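Local coordinates for protein dITP/XTP pyrophosphatase (Staphylococcus aureus, PDB 4BNQ) that probably hydrolyses non-canonical purine nucleoside triphosphates such as XTP, dITP and ITP to their monophosphates and diphosphate, with the help of magnesium, at residues 12-15 and 16-20; 44-47 and 48-52; 103-106 and 107-110. All blocks are in the same frame, centred on the assembly; numbering follows the deposited sequence.

Contact 1: residues 12-15 and 16-20; sequences GKIN and DFKVI. With PO4 (phosphate ion), chain C.
Residues 12-20 form one continuous run of alpha helix, in which Asp16 N, Phe17 N, Lys18 N and Val19 N donate to Gly12 O, Lys13 O, Ile14 O and Asn15 O in turn. On the outer surface, Lys18 NZ donates to Asn15 OD1 at 3.2 Å, within the plane of the carboxamide. The two side chains run side by side. A bend at chi3 (-62°) turns the lysine chain back toward Asn15. Lys18 CE lies 3.9 Å from Ile14 CG2. On the buried side, Phe17 CD2 sits 2.9 Å from Lys13 O, a close approach, and Phe17 CE2 is 4.1 Å from Lys13 CB. Lys13 itself leaves the helix as an extended chain. Lys13 NZ donates to phosphate O1 at 2.8 Å and makes a salt bridge with Asp67. The ion probably comes from the crystallisation liquor, but Gly12 and Lys13 belong to a predicted substrate site. Asp16 OD2 makes salt bridges with Lys172 and Arg178, two more predicted substrate residues. Helix 11-20 is the crossover between parallel strands 3-6 and 25-28, a beta-alpha-beta unit. Helix 177-191 packs on it, with Ile182 touching Phe17 and Ile20.

Contact 2: residues 44-47 and 48-52; sequences TFEE and NAILK. With PO4 (phosphate ion), chain C.
Glu46 and Ile50 lie side by side one turn apart, with Glu46 CG 4.0 Å from Ile50 CD1. They belong to the first turns of a helix whose backbone bonds run regularly from Asn48 N to Thr44 O through to Leu51 N to Glu47 O. The tight side faces the beta sheet. Phe45 projects away from the next turn and packs on Val116 and Val118 of strand 112-123 and on Asp68 of strand 64-73. Asn48 is buried, as is Ala49, whose CB is 3.5 Å from Phe45 O. Asn48 OD1 accepts from Gly42 N, while Asn48 ND2 lies 3.6 Å from Thr44 O and finds no hydrogen-bond partner in the model. Ile50 belongs to the packed part as well. Ile50 CG1 rests 3.2 Å from Glu46 O, and the side chain continues onto Thr128 and Val130 of strand 126-139.

The other side is looser. Glu46 and Glu47 are exposed, and their carboxylate ends lie beyond the packed part. Glu47 turns back toward the helix start, where its OE1 accepts from Ser43 N. Glu47 N in turn donates to Thr44 OG1 at 3.2 Å and 162°.

A bend at chi3 (-70°) carries Lys52 NZ to the phosphate ion. The 2.4 Å between Lys52 NZ and phosphate O3 is too short to be trusted in detail. NZ also forms a salt bridge with Asp68, the predicted proton acceptor and magnesium ligand. The arrangement is a threonine N-cap opening a helix that packs on an antiparallel sheet, and it places a lysine at the predicted active site of this Ham1-family enzyme.

Contact 3: residues 103-106 and 107-110; sequences NKLG and NTTD. With PO4 (phosphate ion), chain D.
One face of the Asn107 carboxamide is turned to the Gly106 carbonyl, with Asn107 CG 3.6 Å from Gly106 C. The Asn107 chi2 of -74° turns that face to it. The Gly106 peptide plane is tilted well away from the carboxamide, so this is van der Waals contact between chain neighbours and not stacking. The carboxamide is on the exposed side of the turn. On the more buried side, Leu105 and Thr108 meet at an angle. Leu105 CD2 is 3.8 Å from Thr108 CB and 3.9 Å from Thr108 OG1. Thr108 has its hydroxyl beside its own backbone N (chi1 -46°), and this puts OG1 on the Leu105 side, next to CA and CD2 of that residue. Leu105 is the first residue to leave helical geometry. Gly106 N donates to Asn103 O at 3.1 Å, a backbone bond at the helix end.

Beyond the turn, Thr109 meets a second phosphate ion, probably from the crystallisation liquor. Thr109 N makes a weak hydrogen bond to phosphate O1 at 3.4 Å. The 2.3 Å between Thr109 OG1 and phosphate O2 is implausibly short, so the exact placement there is doubtful. Asp110 turns back to the protein and forms a salt bridge with Arg112. The whole stretch is a surface turn. It links the end of helix 94-104 to strand 112-123, with Thr108 touching Ala75 and Asp110 touching Phe74 in the loop after strand 64-73.

In the fold
Contacts 1 and 2 are partly buried helical turns, whereas contact 3 is a surface turn far from both. The centres of contacts 1 and 2 are about 19 Å apart; that of contact 3 is about 31 and 30 Å from theirs. No two contacts touch, but contacts 1 and 2 each send a lysine to the same phosphate ion, from opposite sides of the chain's centre. Contact 1 belongs to the parallel beta-alpha-beta unit, and contact 2 to a helix packed on the antiparallel sheet. Contact 3 leads into a strand of that same sheet. Contact 1 holds predicted substrate residues, and contact 2 reaches the predicted site through Lys52, which pairs with Asp68. In contact 3, the contact to a separate ion is weak or doubtful.

Contact 1: residues 12-15 and 16-20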
ATOM      1  N   GLY A  12     -19.551  -5.447  -8.635  1.00 29.04           N
ATOM      2  CA  GLY A  12     -18.685  -5.838  -7.534  1.00 26.20           C
ATOM      3  C   GLY A  12     -17.723  -4.719  -7.183  1.00 29.24           C
ATOM      4  O   GLY A  12     -17.581  -4.367  -6.006  1.00 27.37           O
ATOM      5  N   LYS A  13     -17.074  -4.149  -8.203  1.00 28.56           N
ATOM      6  CA  LYS A  13     -16.204  -2.995  -8.003  1.00 28.04           C
ATOM      7  C   LYS A  13     -16.939  -1.821  -7.358  1.00 27.81           C
ATOM      8  O   LYS A  13     -16.427  -1.215  -6.412  1.00 30.81           O
ATOM      9  CB  LYS A  13     -15.579  -2.540  -9.323  1.00 26.60           C
ATOM     10  CG  LYS A  13     -14.612  -3.522  -9.950  1.00 26.15           C
ATOM     11  CD  LYS A  13     -13.830  -2.831 -11.057  1.00 27.13           C
ATOM     12  CE  LYS A  13     -13.043  -3.839 -11.907  1.00 26.69           C
ATOM     13  NZ  LYS A  13     -12.511  -3.173 -13.133  1.00 26.34           N
ATOM     14  N   ILE A  14     -18.120  -1.490  -7.873  1.00 26.30           N
ATOM     15  CA  ILE A  14     -18.906  -0.394  -7.308  1.00 29.30           C
ATOM     16  C   ILE A  14     -19.186  -0.635  -5.822  1.00 27.35           C
ATOM     17  O   ILE A  14     -19.039   0.268  -5.014  1.00 33.35           O
ATOM     18  CB  ILE A  14     -20.225  -0.138  -8.078  1.00 29.79           C
ATOM     19  CG1 ILE A  14     -20.000   0.840  -9.223  1.00 33.81           C
ATOM     20  CG2 ILE A  14     -21.237   0.561  -7.203  1.00 26.59           C
ATOM     21  CD1 ILE A  14     -19.151   0.369 -10.272  1.00 26.19           C
ATOM     22  N   ASN A  15     -19.550  -1.858  -5.465  1.00 27.55           N
ATOM     23  CA  ASN A  15     -19.738  -2.214  -4.068  1.00 31.32           C
ATOM     24  C   ASN A  15     -18.496  -1.951  -3.226  1.00 32.75           C
ATOM     25  O   ASN A  15     -18.594  -1.384  -2.144  1.00 33.62           O
ATOM     26  CB  ASN A  15     -20.169  -3.674  -3.940  1.00 32.61           C
ATOM     27  CG  ASN A  15     -21.495  -3.948  -4.634  1.00 36.42           C
ATOM     28  OD1 ASN A  15     -22.362  -3.060  -4.719  1.00 41.12           O
ATOM     29  ND2 ASN A  15     -21.662  -5.173  -5.143  1.00 33.52           N
ATOM     30  N   ASP A  16     -17.329  -2.355  -3.719  1.00 32.67           N
ATOM     31  CA  ASP A  16     -16.088  -2.126  -2.979  1.00 29.23           C
ATOM     32  C   ASP A  16     -15.859  -0.649  -2.819  1.00 30.12           C
ATOM     33  O   ASP A  16     -15.388  -0.194  -1.784  1.00 30.50           O
ATOM     34  CB  ASP A  16     -14.879  -2.670  -3.736  1.00 26.94           C
ATOM     35  CG  ASP A  16     -14.742  -4.162  -3.641  1.00 29.52           C
ATOM     36  OD1 ASP A  16     -15.604  -4.809  -3.015  1.00 35.80           O
ATOM     37  OD2 ASP A  16     -13.761  -4.689  -4.212  1.00 26.50           O
ATOM     38  N   PHE A  17     -16.154   0.101  -3.869  1.00 26.60           N
ATOM     39  CA  PHE A  17     -15.884   1.524  -3.836  1.00 28.97           C
ATOM     40  C   PHE A  17     -16.780   2.213  -2.820  1.00 29.18           C
ATOM     41  O   PHE A  17     -16.379   3.207  -2.217  1.00 28.70           O
ATOM     42  CB  PHE A  17     -16.048   2.146  -5.222  1.00 29.72           C
ATOM     43  CG  PHE A  17     -14.861   1.933  -6.117  1.00 30.91           C
ATOM     44  CD1 PHE A  17     -13.617   2.453  -5.776  1.00 32.77           C
ATOM     45  CD2 PHE A  17     -14.971   1.195  -7.283  1.00 28.00           C
ATOM     46  CE1 PHE A  17     -12.501   2.245  -6.597  1.00 27.76           C
ATOM     47  CE2 PHE A  17     -13.860   0.982  -8.106  1.00 29.39           C
ATOM     48  CZ  PHE A  17     -12.628   1.515  -7.759  1.00 29.03           C
ATOM     49  N   LYS A  18     -17.982   1.675  -2.621  1.00 26.23           N
ATOM     50  CA  LYS A  18     -18.913   2.264  -1.661  1.00 32.06           C
ATOM     51  C   LYS A  18     -18.394   2.092  -0.232  1.00 31.17           C
ATOM     52  O   LYS A  18     -18.488   3.017   0.572  1.00 26.23           O
ATOM     53  CB  LYS A  18     -20.334   1.704  -1.825  1.00 28.33           C
ATOM     54  CG  LYS A  18     -21.065   2.313  -3.022  1.00 35.26           C
ATOM     55  CD  LYS A  18     -22.469   1.737  -3.219  1.00 37.06           C
ATOM     56  CE  LYS A  18     -22.411   0.256  -3.505  1.00 44.52           C
ATOM     57  NZ  LYS A  18     -23.754  -0.342  -3.791  1.00 55.97           N
ATOM     58  N   VAL A  19     -17.830   0.916   0.056  1.00 28.55           N
ATOM     59  CA  VAL A  19     -17.152   0.656   1.325  1.00 27.82           C
ATOM     60  C   VAL A  19     -15.986   1.620   1.559  1.00 29.68           C
ATOM     61  O   VAL A  19     -15.837   2.175   2.645  1.00 29.36           O
ATOM     62  CB  VAL A  19     -16.607  -0.778   1.377  1.00 28.69           C
ATOM     63  CG1 VAL A  19     -15.771  -0.995   2.671  1.00 27.03           C
ATOM     64  CG2 VAL A  19     -17.757  -1.783   1.273  1.00 23.96           C
ATOM     65  N   ILE A  20     -15.192   1.837   0.517  1.00 25.54           N
ATOM     66  CA  ILE A  20     -13.966   2.635   0.585  1.00 28.02           C
ATOM     67  C   ILE A  20     -14.204   4.151   0.586  1.00 29.43           C
ATOM     68  O   ILE A  20     -13.361   4.907   1.045  1.00 32.43           O
ATOM     69  CB  ILE A  20     -13.035   2.244  -0.592  1.00 33.11           C
ATOM     70  CG1 ILE A  20     -12.378   0.895  -0.320  1.00 30.41           C
ATOM     71  CG2 ILE A  20     -11.932   3.254  -0.819  1.00 34.90           C
ATOM     72  CD1 ILE A  20     -11.874   0.250  -1.608  1.00 33.85           C
TER
HETATM   73  P   PO4 C 800     -14.918  -2.669 -15.823  1.00 32.85           P
HETATM   74  O1  PO4 C 800     -14.447  -1.811 -14.648  1.00 29.65           O
HETATM   75  O2  PO4 C 800     -14.981  -4.118 -15.398  1.00 35.86           O
HETATM   76  O3  PO4 C 800     -13.916  -2.535 -16.956  1.00 37.39           O
HETATM   77  O4  PO4 C 800     -16.271  -2.213 -16.293  1.00 29.01           O

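Contact 2: residues 44-47 and 48-52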
ATOM      1  N   THR A  44      -2.026  -2.969 -21.105  1.00 36.39           N
ATOM      2  CA  THR A  44      -1.752  -2.920 -19.665  1.00 33.52           C
ATOM      3  C   THR A  44      -3.007  -2.473 -18.906  1.00 32.09           C
ATOM      4  O   THR A  44      -3.917  -1.864 -19.500  1.00 32.94           O
ATOM      5  CB  THR A  44      -0.597  -1.946 -19.316  1.00 35.14           C
ATOM      6  OG1 THR A  44      -0.974  -0.617 -19.683  1.00 34.08           O
ATOM      7  CG2 THR A  44       0.696  -2.330 -20.033  1.00 33.89           C
ATOM      8  N   PHE A  45      -3.060  -2.774 -17.610  1.00 29.06           N
ATOM      9  CA  PHE A  45      -4.134  -2.280 -16.752  1.00 30.98           C
ATOM     10  C   PHE A  45      -4.280  -0.762 -16.870  1.00 28.64           C
ATOM     11  O   PHE A  45      -5.393  -0.242 -16.930  1.00 25.71           O
ATOM     12  CB  PHE A  45      -3.868  -2.615 -15.280  1.00 25.17           C
ATOM     13  CG  PHE A  45      -3.750  -4.086 -14.985  1.00 25.09           C
ATOM     14  CD1 PHE A  45      -4.824  -4.948 -15.185  1.00 28.82           C
ATOM     15  CD2 PHE A  45      -2.582  -4.600 -14.455  1.00 28.60           C
ATOM     16  CE1 PHE A  45      -4.711  -6.307 -14.891  1.00 25.84           C
ATOM     17  CE2 PHE A  45      -2.467  -5.955 -14.165  1.00 28.69           C
ATOM     18  CZ  PHE A  45      -3.533  -6.805 -14.385  1.00 28.32           C
ATOM     19  N   GLU A  46      -3.146  -0.061 -16.887  1.00 26.20           N
ATOM     20  CA  GLU A  46      -3.137   1.391 -16.874  1.00 33.14           C
ATOM     21  C   GLU A  46      -3.808   1.945 -18.124  1.00 33.22           C
ATOM     22  O   GLU A  46      -4.637   2.855 -18.036  1.00 28.03           O
ATOM     23  CB  GLU A  46      -1.703   1.917 -16.744  1.00 36.20           C
ATOM     24  CG  GLU A  46      -1.538   3.373 -17.167  1.00 43.04           C
ATOM     25  CD  GLU A  46      -0.183   3.957 -16.785  1.00 52.89           C
ATOM     26  OE1 GLU A  46       0.427   3.459 -15.810  1.00 54.59           O
ATOM     27  OE2 GLU A  46       0.264   4.929 -17.446  1.00 53.68           O
ATOM     28  N   GLU A  47      -3.470   1.369 -19.277  1.00 33.33           N
ATOM     29  CA  GLU A  47      -4.047   1.789 -20.549  1.00 33.81           C
ATOM     30  C   GLU A  47      -5.542   1.531 -20.616  1.00 30.61           C
ATOM     31  O   GLU A  47      -6.303   2.342 -21.147  1.00 29.25           O
ATOM     32  CB  GLU A  47      -3.316   1.108 -21.714  1.00 34.65           C
ATOM     33  CG  GLU A  47      -1.877   1.585 -21.862  1.00 35.59           C
ATOM     34  CD  GLU A  47      -1.128   0.893 -22.983  1.00 41.57           C
ATOM     35  OE1 GLU A  47      -1.748   0.108 -23.736  1.00 42.76           O
ATOM     36  OE2 GLU A  47       0.092   1.132 -23.107  1.00 45.92           O
ATOM     37  N   ASN A  48      -5.972   0.399 -20.078  1.00 30.65           N
ATOM     38  CA  ASN A  48      -7.399   0.095 -20.070  1.00 31.05           C
ATOM     39  C   ASN A  48      -8.185   1.049 -19.163  1.00 30.27           C
ATOM     40  O   ASN A  48      -9.274   1.487 -19.523  1.00 25.33           O
ATOM     41  CB  ASN A  48      -7.638  -1.365 -19.698  1.00 28.17           C
ATOM     42  CG  ASN A  48      -7.342  -2.297 -20.846  1.00 40.92           C
ATOM     43  OD1 ASN A  48      -7.462  -1.909 -22.009  1.00 39.11           O
ATOM     44  ND2 ASN A  48      -6.953  -3.528 -20.534  1.00 43.96           N
ATOM     45  N   ALA A  49      -7.622   1.374 -17.998  1.00 29.93           N
ATOM     46  CA  ALA A  49      -8.260   2.317 -17.076  1.00 26.67           C
ATOM     47  C   ALA A  49      -8.383   3.727 -17.682  1.00 24.95           C
ATOM     48  O   ALA A  49      -9.426   4.361 -17.585  1.00 25.94           O
ATOM     49  CB  ALA A  49      -7.496   2.368 -15.761  1.00 23.28           C
ATOM     50  N   ILE A  50      -7.311   4.206 -18.302  1.00 26.09           N
ATOM     51  CA  ILE A  50      -7.315   5.503 -18.963  1.00 25.38           C
ATOM     52  C   ILE A  50      -8.389   5.577 -20.053  1.00 28.42           C
ATOM     53  O   ILE A  50      -9.092   6.582 -20.184  1.00 27.38           O
ATOM     54  CB  ILE A  50      -5.936   5.806 -19.585  1.00 27.43           C
ATOM     55  CG1 ILE A  50      -4.902   6.058 -18.479  1.00 25.00           C
ATOM     56  CG2 ILE A  50      -6.024   7.005 -20.528  1.00 26.27           C
ATOM     57  CD1 ILE A  50      -3.493   6.342 -18.997  1.00 28.84           C
ATOM     58  N   LEU A  51      -8.524   4.515 -20.833  1.00 24.15           N
ATOM     59  CA  LEU A  51      -9.514   4.517 -21.898  1.00 29.63           C
ATOM     60  C   LEU A  51     -10.909   4.666 -21.287  1.00 27.43           C
ATOM     61  O   LEU A  51     -11.746   5.410 -21.793  1.00 28.56           O
ATOM     62  CB  LEU A  51      -9.411   3.236 -22.755  1.00 28.22           C
ATOM     63  CG  LEU A  51      -8.201   3.062 -23.687  1.00 27.26           C
ATOM     64  CD1 LEU A  51      -8.075   1.606 -24.141  1.00 27.44           C
ATOM     65  CD2 LEU A  51      -8.312   3.965 -24.906  1.00 29.71           C
ATOM     66  N   LYS A  52     -11.164   3.980 -20.182  1.00 26.56           N
ATOM     67  CA  LYS A  52     -12.499   4.061 -19.594  1.00 25.48           C
ATOM     68  C   LYS A  52     -12.781   5.421 -18.968  1.00 26.28           C
ATOM     69  O   LYS A  52     -13.839   5.998 -19.221  1.00 23.71           O
ATOM     70  CB  LYS A  52     -12.768   2.892 -18.630  1.00 25.69           C
ATOM     71  CG  LYS A  52     -12.942   1.532 -19.366  1.00 30.33           C
ATOM     72  CD  LYS A  52     -13.095   0.338 -18.411  1.00 27.24           C
ATOM     73  CE  LYS A  52     -11.793   0.037 -17.682  1.00 27.64           C
ATOM     74  NZ  LYS A  52     -11.820  -1.292 -17.014  1.00 26.43           N
TER
HETATM   75  P   PO4 C 800     -14.918  -2.669 -15.823  1.00 32.85           P
HETATM   76  O1  PO4 C 800     -14.447  -1.811 -14.648  1.00 29.65           O
HETATM   77  O2  PO4 C 800     -14.981  -4.118 -15.398  1.00 35.86           O
HETATM   78  O3  PO4 C 800     -13.916  -2.535 -16.956  1.00 37.39           O
HETATM   79  O4  PO4 C 800     -16.271  -2.213 -16.293  1.00 29.01           O

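Contact 3: residues 103-106 and 107-110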
ATOM      1  N   ASN A 103      -7.652 -25.290 -13.052  1.00 35.77           N
ATOM      2  CA  ASN A 103      -7.213 -26.405 -13.897  1.00 38.56           C
ATOM      3  C   ASN A 103      -5.778 -26.234 -14.343  1.00 40.11           C
ATOM      4  O   ASN A 103      -4.980 -27.171 -14.266  1.00 38.81           O
ATOM      5  CB  ASN A 103      -8.099 -26.555 -15.139  1.00 39.84           C
ATOM      6  CG  ASN A 103      -9.448 -27.167 -14.824  1.00 45.02           C
ATOM      7  OD1 ASN A 103      -9.623 -27.792 -13.779  1.00 52.17           O
ATOM      8  ND2 ASN A 103     -10.410 -27.002 -15.737  1.00 46.89           N
ATOM      9  N   LYS A 104      -5.451 -25.026 -14.791  1.00 34.35           N
ATOM     10  CA  LYS A 104      -4.093 -24.725 -15.229  1.00 34.35           C
ATOM     11  C   LYS A 104      -3.041 -24.825 -14.126  1.00 38.54           C
ATOM     12  O   LYS A 104      -1.869 -25.012 -14.413  1.00 33.75           O
ATOM     13  CB  LYS A 104      -4.041 -23.362 -15.915  1.00 31.82           C
ATOM     14  CG  LYS A 104      -4.751 -23.332 -17.255  1.00 39.62           C
ATOM     15  CD  LYS A 104      -4.087 -22.337 -18.210  1.00 43.15           C
ATOM     16  CE  LYS A 104      -2.566 -22.398 -18.101  1.00 40.78           C
ATOM     17  NZ  LYS A 104      -1.863 -21.650 -19.186  1.00 54.92           N
ATOM     18  N   LEU A 105      -3.459 -24.716 -12.866  1.00 41.10           N
ATOM     19  CA  LEU A 105      -2.531 -24.875 -11.746  1.00 39.09           C
ATOM     20  C   LEU A 105      -2.638 -26.245 -11.038  1.00 43.29           C
ATOM     21  O   LEU A 105      -2.166 -26.412  -9.904  1.00 43.44           O
ATOM     22  CB  LEU A 105      -2.703 -23.717 -10.752  1.00 42.06           C
ATOM     23  CG  LEU A 105      -2.098 -22.376 -11.182  1.00 39.79           C
ATOM     24  CD1 LEU A 105      -2.951 -21.240 -10.652  1.00 41.33           C
ATOM     25  CD2 LEU A 105      -0.642 -22.197 -10.718  1.00 26.40           C
ATOM     26  N   GLY A 106      -3.224 -27.222 -11.729  1.00 42.60           N
ATOM     27  CA  GLY A 106      -3.556 -28.529 -11.167  1.00 45.75           C
ATOM     28  C   GLY A 106      -2.678 -29.138 -10.081  1.00 52.42           C
ATOM     29  O   GLY A 106      -3.169 -29.562  -9.023  1.00 52.38           O
ATOM     30  N   ASN A 107      -1.377 -29.200 -10.328  1.00 51.55           N
ATOM     31  CA  ASN A 107      -0.487 -29.762  -9.318  1.00 53.55           C
ATOM     32  C   ASN A 107       0.474 -28.741  -8.703  1.00 50.56           C
ATOM     33  O   ASN A 107       0.953 -28.952  -7.588  1.00 50.68           O
ATOM     34  CB  ASN A 107       0.264 -30.976  -9.877  1.00 52.43           C
ATOM     35  CG  ASN A 107      -0.681 -32.066 -10.365  1.00 56.77           C
ATOM     36  OD1 ASN A 107      -1.304 -32.774  -9.556  1.00 54.04           O
ATOM     37  ND2 ASN A 107      -0.801 -32.203 -11.692  1.00 42.07           N
ATOM     38  N   THR A 108       0.727 -27.645  -9.427  1.00 47.36           N
ATOM     39  CA  THR A 108       1.694 -26.603  -9.044  1.00 45.91           C
ATOM     40  C   THR A 108       1.761 -26.303  -7.531  1.00 43.01           C
ATOM     41  O   THR A 108       0.729 -26.141  -6.879  1.00 40.46           O
ATOM     42  CB  THR A 108       1.404 -25.299  -9.808  1.00 45.24           C
ATOM     43  OG1 THR A 108       1.174 -25.593 -11.192  1.00 40.92           O
ATOM     44  CG2 THR A 108       2.562 -24.330  -9.676  1.00 45.18           C
ATOM     45  N   THR A 109       2.972 -26.249  -6.973  1.00 45.84           N
ATOM     46  CA  THR A 109       3.137 -26.009  -5.531  1.00 45.03           C
ATOM     47  C   THR A 109       3.483 -24.563  -5.161  1.00 40.72           C
ATOM     48  O   THR A 109       3.225 -24.130  -4.037  1.00 37.33           O
ATOM     49  CB  THR A 109       4.194 -26.940  -4.890  1.00 46.49           C
ATOM     50  OG1 THR A 109       5.442 -26.788  -5.576  1.00 48.22           O
ATOM     51  CG2 THR A 109       3.742 -28.392  -4.947  1.00 44.76           C
ATOM     52  N   ASP A 110       4.098 -23.833  -6.085  1.00 40.85           N
ATOM     53  CA  ASP A 110       4.341 -22.410  -5.884  1.00 41.46           C
ATOM     54  C   ASP A 110       3.130 -21.650  -6.430  1.00 35.97           C
ATOM     55  O   ASP A 110       3.074 -21.337  -7.616  1.00 31.90           O
ATOM     56  CB  ASP A 110       5.625 -21.985  -6.609  1.00 40.76           C
ATOM     57  CG  ASP A 110       5.882 -20.483  -6.540  1.00 42.62           C
ATOM     58  OD1 ASP A 110       5.292 -19.793  -5.675  1.00 34.00           O
ATOM     59  OD2 ASP A 110       6.691 -19.982  -7.353  1.00 44.22           O
TER
HETATM   60  P   PO4 D 801       5.930 -27.227  -8.832  1.00 86.11           P
HETATM   61  O1  PO4 D 801       5.996 -25.741  -8.499  1.00 62.77           O
HETATM   62  O2  PO4 D 801       5.793 -28.015  -7.542  1.00 67.06           O
HETATM   63  O3  PO4 D 801       7.178 -27.698  -9.558  1.00 71.25           O
HETATM   64  O4  PO4 D 801       4.741 -27.481  -9.737  1.00 63.61           O